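Local coordinates for protein type III restriction-modification enzyme EcoP15I Mod subunit (Escherichia coli, PDB 4ZCF) that methylates adenine at N6 within the asymmetric DNA site 5'-CAGCAG-3' and, together with the Res subunit, takes part in DNA restriction, at residues 196-201 with 242-247; 219-224 with 249-254. All blocks are in the same frame, centred on the assembly; numbering follows the deposited sequence.

Contact 1: 196-201 with 242-247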
loop_
_atom_site.group_PDB
_atom_site.type_symbol
_atom_site.label_atom_id
_atom_site.label_comp_id
_atom_site.label_asym_id
_atom_site.label_seq_id
_atom_site.Cartn_x
_atom_site.Cartn_y
_atom_site.Cartn_z
ATOM N N PHE A 196 -7.401 5.957 3.199
ATOM C CA PHE A 196 -7.099 7.397 3.323
ATOM C C PHE A 196 -6.988 7.681 4.846
ATOM O O PHE A 196 -7.870 7.273 5.605
ATOM C CB PHE A 196 -8.250 8.208 2.694
ATOM C CG PHE A 196 -8.326 8.229 1.183
ATOM C CD1 PHE A 196 -8.765 7.123 0.476
ATOM C CD2 PHE A 196 -7.970 9.366 0.467
ATOM C CE1 PHE A 196 -8.827 7.139 -0.928
ATOM C CE2 PHE A 196 -8.058 9.393 -0.934
ATOM C CZ PHE A 196 -8.507 8.283 -1.621
ATOM N N ILE A 197 -5.862 8.278 5.310
ATOM C CA ILE A 197 -5.603 8.568 6.733
ATOM C C ILE A 197 -5.205 10.004 6.954
ATOM O O ILE A 197 -4.124 10.411 6.518
ATOM C CB ILE A 197 -4.579 7.615 7.420
ATOM C CG1 ILE A 197 -4.748 6.138 6.989
ATOM C CG2 ILE A 197 -4.626 7.776 8.969
ATOM C CD1 ILE A 197 -3.648 5.189 7.444
ATOM N N SER A 198 -6.059 10.768 7.668
ATOM C CA SER A 198 -5.807 12.159 8.042
ATOM C C SER A 198 -4.846 12.193 9.206
ATOM O O SER A 198 -5.015 11.441 10.161
ATOM C CB SER A 198 -7.095 12.852 8.487
ATOM O OG SER A 198 -7.899 13.226 7.383
ATOM N N ILE A 199 -3.837 13.075 9.132
ATOM C CA ILE A 199 -2.858 13.299 10.196
ATOM C C ILE A 199 -2.305 14.646 10.010
ATOM O O ILE A 199 -2.534 15.243 8.975
ATOM C CB ILE A 199 -1.685 12.274 10.316
ATOM C CG1 ILE A 199 -1.361 11.571 9.014
ATOM C CG2 ILE A 199 -1.779 11.354 11.586
ATOM C CD1 ILE A 199 -0.467 12.291 8.172
ATOM N N ASP A 200 -1.534 15.103 10.995
ATOM C CA ASP A 200 -0.824 16.371 11.014
ATOM C C ASP A 200 0.701 16.043 11.230
ATOM O O ASP A 200 1.075 14.882 11.117
ATOM C CB ASP A 200 -1.482 17.369 12.033
ATOM C CG ASP A 200 -0.986 17.445 13.477
ATOM O OD1 ASP A 200 -0.337 16.474 13.949
ATOM O OD2 ASP A 200 -1.226 18.483 14.129
ATOM N N HIS A 201 1.559 17.030 11.485
ATOM C CA HIS A 201 3.017 16.824 11.614
ATOM C C HIS A 201 3.506 15.968 12.785
ATOM O O HIS A 201 4.662 15.543 12.791
ATOM C CB HIS A 201 3.748 18.166 11.619
ATOM C CG HIS A 201 3.420 18.996 12.813
ATOM N ND1 HIS A 201 2.317 19.822 12.830
ATOM C CD2 HIS A 201 4.060 19.091 13.997
ATOM C CE1 HIS A 201 2.308 20.378 14.027
ATOM N NE2 HIS A 201 3.354 19.983 14.752
ATOM N N GLU A 242 -2.309 20.091 7.032
ATOM C CA GLU A 242 -2.173 18.738 7.527
ATOM C C GLU A 242 -2.172 17.795 6.309
ATOM O O GLU A 242 -2.098 18.256 5.169
ATOM C CB GLU A 242 -3.240 18.406 8.571
ATOM C CG GLU A 242 -4.633 18.931 8.267
ATOM C CD GLU A 242 -5.631 18.364 9.243
ATOM O OE1 GLU A 242 -5.790 18.955 10.336
ATOM O OE2 GLU A 242 -6.178 17.276 8.954
ATOM N N TYR A 243 -2.228 16.503 6.536
ATOM C CA TYR A 243 -2.096 15.532 5.453
ATOM C C TYR A 243 -3.176 14.478 5.412
ATOM O O TYR A 243 -3.907 14.289 6.364
ATOM C CB TYR A 243 -0.707 14.836 5.533
ATOM C CG TYR A 243 0.470 15.758 5.807
ATOM C CD1 TYR A 243 1.175 16.348 4.762
ATOM C CD2 TYR A 243 0.892 16.017 7.108
ATOM C CE1 TYR A 243 2.241 17.218 5.007
ATOM C CE2 TYR A 243 1.963 16.883 7.366
ATOM C CZ TYR A 243 2.648 17.463 6.309
ATOM O OH TYR A 243 3.703 18.312 6.539
ATOM N N ILE A 244 -3.246 13.784 4.292
ATOM C CA ILE A 244 -4.087 12.627 4.004
ATOM C C ILE A 244 -3.162 11.634 3.267
ATOM O O ILE A 244 -2.817 11.872 2.109
ATOM C CB ILE A 244 -5.401 12.953 3.225
ATOM C CG1 ILE A 244 -6.181 14.139 3.919
ATOM C CG2 ILE A 244 -6.280 11.672 3.069
ATOM C CD1 ILE A 244 -7.485 14.650 3.305
ATOM N N ILE A 245 -2.687 10.591 3.989
ATOM C CA ILE A 245 -1.860 9.526 3.423
ATOM C C ILE A 245 -2.800 8.511 2.733
ATOM O O ILE A 245 -3.878 8.245 3.239
ATOM C CB ILE A 245 -0.829 8.883 4.400
ATOM C CG1 ILE A 245 -1.424 7.776 5.233
ATOM C CG2 ILE A 245 -0.076 9.907 5.269
ATOM C CD1 ILE A 245 -0.372 6.842 5.732
ATOM N N VAL A 246 -2.437 8.029 1.539
ATOM C CA VAL A 246 -3.281 7.119 0.750
ATOM C C VAL A 246 -2.484 5.851 0.403
ATOM O O VAL A 246 -1.325 5.945 0.000
ATOM C CB VAL A 246 -3.841 7.836 -0.521
ATOM C CG1 VAL A 246 -4.847 6.975 -1.261
ATOM C CG2 VAL A 246 -4.455 9.187 -0.181
ATOM N N TYR A 247 -3.075 4.678 0.624
ATOM C CA TYR A 247 -2.460 3.384 0.306
ATOM C C TYR A 247 -3.516 2.516 -0.360
ATOM O O TYR A 247 -4.702 2.784 -0.257
ATOM C CB TYR A 247 -1.889 2.671 1.566
ATOM C CG TYR A 247 -0.529 3.157 2.036
ATOM C CD1 TYR A 247 -0.384 4.391 2.667
ATOM C CD2 TYR A 247 0.612 2.375 1.868
ATOM C CE1 TYR A 247 0.863 4.858 3.068
ATOM C CE2 TYR A 247 1.869 2.837 2.265
ATOM C CZ TYR A 247 1.983 4.070 2.884
ATOM O OH TYR A 247 3.195 4.518 3.343
#

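Contact 2: 219-224 with 249-254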
loop_
_atom_site.group_PDB
_atom_site.type_symbol
_atom_site.label_atom_id
_atom_site.label_comp_id
_atom_site.label_asym_id
_atom_site.label_seq_id
_atom_site.Cartn_x
_atom_site.Cartn_y
_atom_site.Cartn_z
ATOM N N ASN A 219 2.814 -0.098 -2.426
ATOM C CA ASN A 219 1.373 0.148 -2.397
ATOM C C ASN A 219 1.019 1.538 -1.906
ATOM O O ASN A 219 -0.155 1.834 -1.741
ATOM C CB ASN A 219 0.641 -0.968 -1.635
ATOM C CG ASN A 219 0.789 -2.321 -2.283
ATOM O OD1 ASN A 219 0.492 -2.526 -3.477
ATOM N ND2 ASN A 219 1.280 -3.271 -1.515
ATOM N N HIS A 220 2.024 2.412 -1.683
ATOM C CA HIS A 220 1.753 3.804 -1.336
ATOM C C HIS A 220 1.210 4.470 -2.633
ATOM O O HIS A 220 1.806 4.294 -3.708
ATOM C CB HIS A 220 3.023 4.494 -0.831
ATOM C CG HIS A 220 2.865 5.963 -0.548
ATOM N ND1 HIS A 220 3.627 6.919 -1.214
ATOM C CD2 HIS A 220 2.043 6.599 0.315
ATOM C CE1 HIS A 220 3.249 8.087 -0.725
ATOM N NE2 HIS A 220 2.302 7.947 0.197
ATOM N N VAL A 221 0.046 5.154 -2.544
ATOM C CA VAL A 221 -0.579 5.850 -3.671
ATOM C C VAL A 221 -0.025 7.316 -3.808
ATOM O O VAL A 221 0.326 7.776 -4.912
ATOM C CB VAL A 221 -2.127 5.750 -3.581
ATOM C CG1 VAL A 221 -2.830 6.726 -4.517
ATOM C CG2 VAL A 221 -2.597 4.324 -3.854
ATOM N N GLY A 222 0.089 7.991 -2.667
ATOM C CA GLY A 222 0.571 9.357 -2.540
ATOM C C GLY A 222 0.010 9.973 -1.281
ATOM O O GLY A 222 -0.779 9.338 -0.566
ATOM N N ASP A 223 0.455 11.203 -0.975
ATOM C CA ASP A 223 0.004 11.972 0.173
ATOM C C ASP A 223 -0.555 13.245 -0.343
ATOM O O ASP A 223 -0.045 13.800 -1.319
ATOM C CB ASP A 223 1.128 12.228 1.188
ATOM C CG ASP A 223 1.855 10.951 1.603
ATOM O OD1 ASP A 223 1.159 9.919 1.878
ATOM O OD2 ASP A 223 3.114 10.956 1.601
ATOM N N LEU A 224 -1.666 13.659 0.267
ATOM C CA LEU A 224 -2.379 14.877 -0.070
ATOM C C LEU A 224 -2.133 15.894 1.030
ATOM O O LEU A 224 -1.999 15.536 2.199
ATOM C CB LEU A 224 -3.897 14.627 -0.230
ATOM C CG LEU A 224 -4.325 13.459 -1.131
ATOM C CD1 LEU A 224 -5.743 12.980 -0.764
ATOM C CD2 LEU A 224 -4.258 13.848 -2.613
ATOM N N LYS A 249 -4.551 -1.811 -1.393
ATOM C CA LYS A 249 -4.309 -3.176 -0.919
ATOM C C LYS A 249 -3.326 -3.846 -1.880
ATOM O O LYS A 249 -2.326 -4.417 -1.456
ATOM C CB LYS A 249 -5.610 -3.977 -0.824
ATOM C CG LYS A 249 -5.643 -4.841 0.419
ATOM C CD LYS A 249 -5.166 -6.263 0.194
ATOM C CE LYS A 249 -5.533 -7.155 1.358
ATOM N NZ LYS A 249 -7.016 -7.375 1.469
ATOM N N ASN A 250 -3.587 -3.693 -3.180
ATOM C CA ASN A 250 -2.748 -4.201 -4.250
ATOM C C ASN A 250 -2.644 -3.155 -5.343
ATOM O O ASN A 250 -3.607 -2.973 -6.099
ATOM C CB ASN A 250 -3.331 -5.500 -4.827
ATOM C CG ASN A 250 -2.410 -6.251 -5.738
ATOM O OD1 ASN A 250 -1.363 -5.763 -6.169
ATOM N ND2 ASN A 250 -2.804 -7.462 -6.072
ATOM N N LYS A 251 -1.448 -2.518 -5.463
ATOM C CA LYS A 251 -1.144 -1.513 -6.479
ATOM C C LYS A 251 -1.424 -1.971 -7.907
ATOM O O LYS A 251 -1.772 -1.150 -8.752
ATOM C CB LYS A 251 0.300 -1.019 -6.331
ATOM C CG LYS A 251 0.614 0.276 -7.098
ATOM C CD LYS A 251 0.088 1.536 -6.444
ATOM C CE LYS A 251 0.474 2.742 -7.255
ATOM N NZ LYS A 251 0.068 4.012 -6.599
ATOM N N GLU A 252 -1.316 -3.278 -8.154
ATOM C CA GLU A 252 -1.534 -3.931 -9.446
ATOM C C GLU A 252 -3.013 -3.975 -9.796
ATOM O O GLU A 252 -3.363 -3.824 -10.964
ATOM C CB GLU A 252 -0.973 -5.368 -9.417
ATOM C CG GLU A 252 0.490 -5.479 -9.011
ATOM C CD GLU A 252 1.501 -5.128 -10.089
ATOM O OE1 GLU A 252 1.696 -5.952 -11.014
ATOM O OE2 GLU A 252 2.114 -4.039 -9.999
ATOM N N GLN A 253 -3.886 -4.175 -8.794
ATOM C CA GLN A 253 -5.331 -4.262 -9.025
ATOM C C GLN A 253 -6.021 -2.908 -8.934
ATOM O O GLN A 253 -7.195 -2.775 -9.279
ATOM C CB GLN A 253 -5.984 -5.318 -8.112
ATOM C CG GLN A 253 -5.502 -6.759 -8.371
ATOM C CD GLN A 253 -5.729 -7.198 -9.797
ATOM O OE1 GLN A 253 -4.810 -7.622 -10.496
ATOM N NE2 GLN A 253 -6.936 -7.059 -10.284
ATOM N N LEU A 254 -5.269 -1.898 -8.527
ATOM C CA LEU A 254 -5.739 -0.532 -8.412
ATOM C C LEU A 254 -5.926 0.079 -9.797
ATOM O O LEU A 254 -5.056 -0.031 -10.672
ATOM C CB LEU A 254 -4.744 0.294 -7.573
ATOM C CG LEU A 254 -5.064 1.783 -7.369
ATOM C CD1 LEU A 254 -6.290 1.998 -6.473
ATOM C CD2 LEU A 254 -3.856 2.505 -6.825
#

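Contact 1: 196-201 with 242-247
Tyr243 N donates to Ile199 O at 2.8 Å, with an N-H...O angle of 167°. The return bond runs from Ile199 N to Tyr243 O, and the same oxygen also receives a CA-H...O contact from Ser198 CA at 3.3 Å. Two further bonds close the ring around Ile197 and Ile245: Ile197 N reaches Ile245 O at 2.9 Å, while Ile245 N donates to Ile197 O. Two reciprocal pairs of bonds, and N-to-C directions of segments 196-199 and 242-247 at 158° to each other, establish an antiparallel ladder, with Phe196-Val246 and Ser198-Ile244 as its non-hydrogen-bonded pairs.

Side chains alternate between the two faces. On one, Val246 CG1 stands over the centre of the Phe196 ring, 3.9 Å from its centroid, a CH-pi contact; Ile244 CG2 comes to the ring's edge in its plane, 3.9 Å from Phe196 CD2. Helix 420-430 covers this face through Leu422, Leu426 and Ala430. On the other, Ile197 and Ile245 lie side by side, and Ile199 CD1 touches both Tyr243 CB, at 3.7 Å, and Ile245 CG2. Ile245 CG1 sits between its backbone N and carbonyl carbon (chi1 85°), which directs it at Ile197 CB, 3.8 Å away. Helix 204-215 packs here, Phe204 stacking on the Tyr243 ring.

The polar ends find their partners beyond the two strands: Ser198 OG bonds to Tyr121 OH, and Glu242 OE2 to the OH of Tyr126, which belongs to the predicted S-adenosylmethionine-binding region. The chemistry is thus that of a class I methyltransferase sheet: hydrogen bonds fix the register of a reversed strand, and mostly apolar side chains pack on both faces.

Contact 2: 219-224 with 249-254
Lys251 bridges from the loop 249-254 to the start of strand 220-227, and its CB, CE and NZ each meet segment 219-224. At the root, CB lies 3.2 Å from Asn219 OD1, the same oxygen that accepts Lys251 N at 2.8 Å, with the donor tilted 27° from the amide's carbonyl plane. CG lies anti to the backbone N (chi1 -165°), and a bend at chi2 (77°) followed by an extended chain carries the tip along the strand. CE passes 4.1 Å from His220 O. NZ ends 3.4 Å from that oxygen, a weak hydrogen bond, and lies 3.8 Å from Val221 CG2. That methyl also meets Leu254 CD2, at 3.7 Å, and Ile237 of the second subunit packs on Val221.

The Asn219 amide works at both ends, since its ND2 donates to Phe215 O of helix 204-215. Asn250 OD1 accepts Glu252 N in an Asx turn, and Asn250 ND2 bonds to Glu150 of the restriction endonuclease chain. A single backbone-to-amide bond therefore carries the polar side of this contact, while the lysine tip adds only a weak bond to His220 O.

In the fold
The segments alternate along the chain, 196-201, 219-224, 242-247 and then 249-254, so the two contacts interlock, their centres 14 Å apart. Both reach the large mixed sheet of the DNA methylase domain, where strand 241-248 lies between 193-199 and 220-227 and runs against both. Contact 1 is its pairing with the first; contact 2 joins the loop that follows it to the beginning of the second. Probable hydrogen bonds from Leu224 N to Ile244 O and from Val246 N to Gly222 O tie the contacts directly. Both also touch the second Mod subunit, placing this reversed-strand region of the methyltransferase fold at the dimer interface.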